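PDB 4ZOC: Lin1840 protein from Listeria innocua serovar 6a, which probably hydrolyses terminal, non-reducing beta-D-glucosyl residues, releasing beta-D-glucose, as a family 3 glycoside hydrolase linked to beta-1,2-glucan breakdown. Local coordinates for residues V460-W470 / L482-V493. The protein carries 2 engineered substitutions. Numbering follows the deposited sequence.
Sequences VVLALGEKNEW and LPEAQYQLAKFV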
ATOM      1  N   VAL A 460     -36.961  13.402   7.936  1.00 10.62           N
ATOM      2  CA  VAL A 460     -36.104  12.862   8.938  1.00 10.58           C
ATOM      3  C   VAL A 460     -34.741  13.406   8.667  1.00  8.76           C
ATOM      4  O   VAL A 460     -34.273  13.391   7.540  1.00  8.91           O
ATOM      5  CB  VAL A 460     -36.029  11.352   8.872  1.00 10.59           C
ATOM      6  CG1 VAL A 460     -35.159  10.754   9.966  1.00  9.23           C
ATOM      7  CG2 VAL A 460     -37.438  10.728   8.863  1.00 11.61           C
ATOM      8  N   VAL A 461     -34.156  13.983   9.693  1.00  7.92           N
ATOM      9  CA  VAL A 461     -32.751  14.336   9.678  1.00  7.34           C
ATOM     10  C   VAL A 461     -32.088  13.222  10.535  1.00  8.32           C
ATOM     11  O   VAL A 461     -32.238  13.196  11.806  1.00  9.37           O
ATOM     12  CB  VAL A 461     -32.475  15.751  10.285  1.00  7.98           C
ATOM     13  CG1 VAL A 461     -30.947  15.977  10.401  1.00  7.25           C
ATOM     14  CG2 VAL A 461     -33.034  16.894   9.521  1.00  8.51           C
ATOM     15  N   LEU A 462     -31.295  12.350   9.875  1.00  7.70           N
ATOM     16  CA  LEU A 462     -30.712  11.171  10.470  1.00  7.54           C
ATOM     17  C   LEU A 462     -29.266  11.579  10.697  1.00  7.02           C
ATOM     18  O   LEU A 462     -28.486  11.721   9.757  1.00  6.36           O
ATOM     19  CB  LEU A 462     -30.792  10.005   9.515  1.00  8.70           C
ATOM     20  CG  LEU A 462     -30.110   8.723   9.984  1.00 10.42           C
ATOM     21  CD1 LEU A 462     -30.518   8.247  11.392  1.00 10.71           C
ATOM     22  CD2 LEU A 462     -30.409   7.559   9.024  1.00 13.02           C
ATOM     23  N   ALA A 463     -28.921  11.814  11.939  1.00  7.48           N
ATOM     24  CA  ALA A 463     -27.594  12.336  12.280  1.00  6.87           C
ATOM     25  C   ALA A 463     -26.708  11.206  12.746  1.00  6.90           C
ATOM     26  O   ALA A 463     -26.864  10.652  13.900  1.00  6.37           O
ATOM     27  CB  ALA A 463     -27.724  13.460  13.349  1.00  7.03           C
ATOM     28  N   LEU A 464     -25.784  10.837  11.870  1.00  6.98           N
ATOM     29  CA  LEU A 464     -24.855   9.730  12.089  1.00  6.46           C
ATOM     30  C   LEU A 464     -23.428  10.177  12.239  1.00  6.59           C
ATOM     31  O   LEU A 464     -23.011  11.232  11.746  1.00  6.63           O
ATOM     32  CB  LEU A 464     -24.866   8.783  10.883  1.00  7.09           C
ATOM     33  CG  LEU A 464     -26.262   8.241  10.489  1.00  7.23           C
ATOM     34  CD1 LEU A 464     -26.126   7.360   9.235  1.00  8.02           C
ATOM     35  CD2 LEU A 464     -26.848   7.496  11.648  1.00 10.04           C
ATOM     36  N   GLY A 465     -22.617   9.334  12.839  1.00  5.93           N
ATOM     37  CA  GLY A 465     -21.184   9.685  12.794  1.00  6.89           C
ATOM     38  C   GLY A 465     -20.254   8.981  13.753  1.00  6.29           C
ATOM     39  O   GLY A 465     -20.625   8.065  14.476  1.00  7.83           O
ATOM     40  N   GLU A 466     -18.983   9.369  13.630  1.00  6.17           N
ATOM     41  CA  GLU A 466     -17.959   8.840  14.445  1.00  6.38           C
ATOM     42  C   GLU A 466     -17.795   9.602  15.742  1.00  6.58           C
ATOM     43  O   GLU A 466     -17.896  10.795  15.759  1.00  7.41           O
ATOM     44  CB  GLU A 466     -16.588   8.912  13.726  1.00  6.12           C
ATOM     45  CG  GLU A 466     -16.485   8.123  12.395  1.00  6.48           C
ATOM     46  CD  GLU A 466     -15.074   8.139  11.858  1.00  7.02           C
ATOM     47  OE1 GLU A 466     -14.551   9.261  11.608  1.00  6.67           O
ATOM     48  OE2 GLU A 466     -14.490   7.006  11.689  1.00  8.61           O
ATOM     49  N   LYS A 467     -17.371   8.895  16.798  1.00 10.17           N
ATOM     50  CA  LYS A 467     -16.762   9.572  17.947  1.00 10.07           C
ATOM     51  C   LYS A 467     -15.414  10.089  17.506  1.00  9.53           C
ATOM     52  O   LYS A 467     -14.703   9.412  16.726  1.00  8.55           O
ATOM     53  CB  LYS A 467     -16.528   8.643  19.109  1.00 11.19           C
ATOM     54  CG  LYS A 467     -17.779   8.010  19.686  1.00 14.71           C
ATOM     55  CD  LYS A 467     -17.412   7.178  20.899  1.00 17.86           C
ATOM     56  CE  LYS A 467     -18.322   7.500  22.061  1.00 27.22           C
ATOM     57  NZ  LYS A 467     -18.724   6.189  22.589  1.00 33.43           N
ATOM     58  N   ASN A 468     -14.996  11.249  18.040  1.00  7.76           N
ATOM     59  CA  ASN A 468     -13.699  11.768  17.537  1.00  8.54           C
ATOM     60  C   ASN A 468     -12.541  10.845  17.892  1.00  6.98           C
ATOM     61  O   ASN A 468     -11.572  10.759  17.127  1.00  8.47           O
ATOM     62  CB  ASN A 468     -13.391  13.225  17.916  1.00  9.51           C
ATOM     63  CG  ASN A 468     -12.758  13.364  19.255  1.00  8.55           C
ATOM     64  OD1 ASN A 468     -11.624  12.941  19.469  1.00  9.09           O
ATOM     65  ND2 ASN A 468     -13.499  13.890  20.194  1.00  9.89           N
ATOM     66  N   GLU A 469     -12.657  10.090  18.987  1.00  6.31           N
ATOM     67  CA  GLU A 469     -11.537   9.218  19.409  1.00  7.55           C
ATOM     68  C   GLU A 469     -11.302   8.018  18.472  1.00  7.48           C
ATOM     69  O   GLU A 469     -10.341   7.283  18.612  1.00  8.94           O
ATOM     70  CB  GLU A 469     -11.799   8.671  20.818  1.00 10.33           C
ATOM     71  CG  GLU A 469     -12.993   7.770  20.897  1.00 14.38           C
ATOM     72  CD  GLU A 469     -13.243   7.192  22.285  1.00 22.52           C
ATOM     73  OE1 GLU A 469     -13.595   7.923  23.175  1.00 34.81           O
ATOM     74  OE2 GLU A 469     -13.087   6.015  22.519  1.00 31.75           O
ATOM     75  N   TRP A 470     -12.190   7.830  17.502  1.00  6.29           N
ATOM     76  CA  TRP A 470     -11.954   6.794  16.491  1.00  6.64           C
ATOM     77  C   TRP A 470     -11.026   7.246  15.376  1.00  7.49           C
ATOM     78  O   TRP A 470     -10.747   6.487  14.500  1.00  8.41           O
ATOM     79  CB  TRP A 470     -13.262   6.356  15.934  1.00  7.06           C
ATOM     80  CG  TRP A 470     -14.191   5.707  16.964  1.00  8.27           C
ATOM     81  CD1 TRP A 470     -13.852   5.240  18.169  1.00  9.99           C
ATOM     82  CD2 TRP A 470     -15.605   5.466  16.813  1.00 10.47           C
ATOM     83  NE1 TRP A 470     -14.942   4.777  18.822  1.00 11.63           N
ATOM     84  CE2 TRP A 470     -16.056   4.913  18.041  1.00 10.26           C
ATOM     85  CE3 TRP A 470     -16.535   5.741  15.789  1.00 11.34           C
ATOM     86  CZ2 TRP A 470     -17.389   4.513  18.271  1.00 10.58           C
ATOM     87  CZ3 TRP A 470     -17.915   5.358  16.005  1.00 10.40           C
ATOM     88  CH2 TRP A 470     -18.317   4.743  17.259  1.00 10.33           C
ATOM     89  N   LEU A 482     -18.682   3.067   9.733  1.00  6.93           N
ATOM     90  CA  LEU A 482     -19.299   3.379  10.982  1.00  7.45           C
ATOM     91  C   LEU A 482     -19.667   2.091  11.656  1.00  7.41           C
ATOM     92  O   LEU A 482     -19.620   1.005  11.020  1.00  7.10           O
ATOM     93  CB  LEU A 482     -20.607   4.170  10.712  1.00  8.15           C
ATOM     94  CG  LEU A 482     -20.596   5.556  10.099  1.00  6.92           C
ATOM     95  CD1 LEU A 482     -21.966   6.001   9.796  1.00  6.61           C
ATOM     96  CD2 LEU A 482     -19.976   6.508  11.059  1.00  8.31           C
ATOM     97  N   PRO A 483     -19.947   2.136  12.936  1.00  6.97           N
ATOM     98  CA  PRO A 483     -20.524   0.953  13.608  1.00  6.71           C
ATOM     99  C   PRO A 483     -21.688   0.401  12.858  1.00  5.94           C
ATOM    100  O   PRO A 483     -22.520   1.185  12.292  1.00  6.12           O
ATOM    101  CB  PRO A 483     -20.876   1.458  14.990  1.00  7.63           C
ATOM    102  CG  PRO A 483     -20.021   2.668  15.226  1.00  8.31           C
ATOM    103  CD  PRO A 483     -19.752   3.271  13.866  1.00  8.91           C
ATOM    104  N   GLU A 484     -21.789  -0.922  12.748  1.00  7.81           N
ATOM    105  CA  GLU A 484     -22.857  -1.473  11.914  1.00  8.24           C
ATOM    106  C   GLU A 484     -24.275  -1.061  12.376  1.00  8.23           C
ATOM    107  O   GLU A 484     -25.179  -0.943  11.553  1.00  7.75           O
ATOM    108  CB  GLU A 484     -22.698  -2.978  11.827  1.00 10.76           C
ATOM    109  CG  GLU A 484     -23.670  -3.625  10.906  1.00 13.15           C
ATOM    110  CD  GLU A 484     -23.515  -3.253   9.426  1.00 17.72           C
ATOM    111  OE1 GLU A 484     -22.382  -2.726   9.043  1.00 10.11           O
ATOM    112  OE2 GLU A 484     -24.533  -3.612   8.682  1.00 16.53           O
ATOM    113  N   ALA A 485     -24.460  -0.791  13.681  1.00  8.27           N
ATOM    114  CA  ALA A 485     -25.716  -0.272  14.202  1.00  7.81           C
ATOM    115  C   ALA A 485     -26.188   0.990  13.510  1.00  7.98           C
ATOM    116  O   ALA A 485     -27.391   1.211  13.386  1.00  7.52           O
ATOM    117  CB  ALA A 485     -25.609  -0.039  15.687  1.00  9.71           C
ATOM    118  N   GLN A 486     -25.258   1.840  13.046  1.00  6.45           N
ATOM    119  CA  GLN A 486     -25.647   3.025  12.328  1.00  7.68           C
ATOM    120  C   GLN A 486     -26.128   2.744  10.901  1.00  7.30           C
ATOM    121  O   GLN A 486     -27.067   3.356  10.460  1.00  7.91           O
ATOM    122  CB  GLN A 486     -24.521   4.065  12.322  1.00  6.68           C
ATOM    123  CG  GLN A 486     -24.171   4.492  13.760  1.00  7.17           C
ATOM    124  CD  GLN A 486     -23.317   5.739  13.803  1.00  7.34           C
ATOM    125  OE1 GLN A 486     -23.447   6.623  12.957  1.00  6.21           O
ATOM    126  NE2 GLN A 486     -22.425   5.818  14.792  1.00  8.20           N
ATOM    127  N   TYR A 487     -25.508   1.819  10.197  1.00  7.49           N
ATOM    128  CA  TYR A 487     -26.041   1.388   8.917  1.00  7.16           C
ATOM    129  C   TYR A 487     -27.384   0.697   9.123  1.00  7.28           C
ATOM    130  O   TYR A 487     -28.315   0.947   8.332  1.00  8.64           O
ATOM    131  CB  TYR A 487     -25.095   0.449   8.151  1.00  7.97           C
ATOM    132  CG  TYR A 487     -23.754   1.067   7.806  1.00  7.98           C
ATOM    133  CD1 TYR A 487     -23.609   1.788   6.671  1.00  9.63           C
ATOM    134  CD2 TYR A 487     -22.630   0.873   8.613  1.00  7.47           C
ATOM    135  CE1 TYR A 487     -22.391   2.372   6.327  1.00  8.04           C
ATOM    136  CE2 TYR A 487     -21.426   1.491   8.311  1.00  7.36           C
ATOM    137  CZ  TYR A 487     -21.299   2.194   7.158  1.00  8.12           C
ATOM    138  OH  TYR A 487     -20.043   2.726   6.852  1.00  6.72           O
ATOM    139  N   GLN A 488     -27.531  -0.069  10.194  1.00  8.34           N
ATOM    140  CA  GLN A 488     -28.844  -0.679  10.482  1.00  9.48           C
ATOM    141  C   GLN A 488     -29.907   0.388  10.735  1.00  8.90           C
ATOM    142  O   GLN A 488     -31.054   0.225  10.355  1.00 10.78           O
ATOM    143  CB  GLN A 488     -28.784  -1.678  11.667  1.00 11.12           C
ATOM    144  CG  GLN A 488     -27.878  -2.888  11.443  1.00 17.52           C
ATOM    145  CD  GLN A 488     -27.489  -3.533  12.771  1.00 29.65           C
ATOM    146  OE1 GLN A 488     -27.956  -3.136  13.877  1.00 33.16           O
ATOM    147  NE2 GLN A 488     -26.665  -4.548  12.693  1.00 43.68           N
ATOM    148  N   LEU A 489     -29.558   1.419  11.470  1.00  8.72           N
ATOM    149  CA  LEU A 489     -30.480   2.542  11.691  1.00  8.07           C
ATOM    150  C   LEU A 489     -30.896   3.217  10.420  1.00  7.53           C
ATOM    151  O   LEU A 489     -32.078   3.496  10.229  1.00  8.66           O
ATOM    152  CB  LEU A 489     -29.858   3.557  12.728  1.00  8.01           C
ATOM    153  CG  LEU A 489     -30.648   4.795  13.034  1.00  7.65           C
ATOM    154  CD1 LEU A 489     -32.054   4.494  13.545  1.00  8.91           C
ATOM    155  CD2 LEU A 489     -29.885   5.658  14.090  1.00  6.00           C
ATOM    156  N   ALA A 490     -29.970   3.508   9.526  1.00  7.65           N
ATOM    157  CA  ALA A 490     -30.333   4.149   8.245  1.00  8.11           C
ATOM    158  C   ALA A 490     -31.298   3.238   7.440  1.00  7.16           C
ATOM    159  O   ALA A 490     -32.239   3.694   6.863  1.00  8.66           O
ATOM    160  CB  ALA A 490     -29.068   4.414   7.479  1.00  8.59           C
ATOM    161  N   LYS A 491     -31.029   1.933   7.449  1.00  7.91           N
ATOM    162  CA  LYS A 491     -31.876   0.909   6.817  1.00 10.27           C
ATOM    163  C   LYS A 491     -33.267   0.921   7.433  1.00  9.86           C
ATOM    164  O   LYS A 491     -34.248   1.043   6.695  1.00 10.17           O
ATOM    165  CB  LYS A 491     -31.243  -0.472   6.928  1.00 15.42           C
ATOM    166  CG  LYS A 491     -31.926  -1.620   6.156  1.00 23.04           C
ATOM    167  CD  LYS A 491     -31.091  -2.903   6.237  1.00 31.30           C
ATOM    168  CE  LYS A 491     -31.136  -3.538   7.630  1.00 35.37           C
ATOM    169  NZ  LYS A 491     -30.670  -4.958   7.568  1.00 45.01           N
ATOM    170  N   PHE A 492     -33.343   0.876   8.758  1.00 10.60           N
ATOM    171  CA  PHE A 492     -34.623   1.049   9.453  1.00  9.36           C
ATOM    172  C   PHE A 492     -35.399   2.311   9.124  1.00  9.24           C
ATOM    173  O   PHE A 492     -36.547   2.204   8.795  1.00 10.27           O
ATOM    174  CB  PHE A 492     -34.441   0.886  10.953  1.00 11.01           C
ATOM    175  CG  PHE A 492     -35.705   1.035  11.717  1.00 11.43           C
ATOM    176  CD1 PHE A 492     -36.655   0.010  11.726  1.00 13.40           C
ATOM    177  CD2 PHE A 492     -35.925   2.155  12.472  1.00 11.05           C
ATOM    178  CE1 PHE A 492     -37.846   0.162  12.453  1.00 17.63           C
ATOM    179  CE2 PHE A 492     -37.110   2.305  13.182  1.00 15.16           C
ATOM    180  CZ  PHE A 492     -38.062   1.281  13.203  1.00 13.15           C
ATOM    181  N   VAL A 493     -34.774   3.497   9.167  1.00  9.25           N
ATOM    182  CA  VAL A 493     -35.433   4.761   8.902  1.00 10.19           C
ATOM    183  C   VAL A 493     -35.961   4.790   7.470  1.00  9.84           C
ATOM    184  O   VAL A 493     -37.051   5.333   7.224  1.00 10.93           O
ATOM    185  CB  VAL A 493     -34.454   5.948   9.218  1.00 10.41           C
ATOM    186  CG1 VAL A 493     -34.964   7.209   8.647  1.00 15.07           C
ATOM    187  CG2 VAL A 493     -34.306   6.049  10.733  1.00  9.26           C
TER
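In the beta-alpha-beta unit formed by strand 459-465, helix 484-494 and strand 500-505, the Gln486 amide on the helix grips the backbone of Gly465 at the strand's C-terminal end. Gln486 OE1 accepts from Gly465 N at 2.8 Å, in its carbonyl plane and on a lone pair, though the N-H is bent to 142°. Gln486 NE2 gives a straighter bond to Gly465 O at 2.9 Å. Glutamine suits the place because one flat group both accepts and donates; the two bonds fix its rotation, and NE2 also reaches Tyr439 O. Gly465 has a backbone shape in which a CB would collide with the preceding carbonyl O. The helix runs nearly antiparallel to the strand, 162° between axes, and packs against one face of the mixed sheet in the family 3 C-terminal domain, where Val460, Leu462 and Leu464 turn toward it. Leu464 CB lies 3.3 Å from Gln486 OE1. Leu462, its CG anti to the backbone N (chi1 175°), splits its methyls: CD2 rests on Ala490 CA at 3.5 Å, where the small alanine permits close approach, and CD1 meets Leu489 CD2 at 3.8 Å. Toward the start of the strand, the beta-branched pair Val460 and Val493 touch through their CG1 methyls. Beyond the strand's C-terminal end, the rigid ring of N-cap Pro483 meets the indole obliquely, its CG 3.4 Å from Trp470 CH2, while Lys467 CB sits over one indole face.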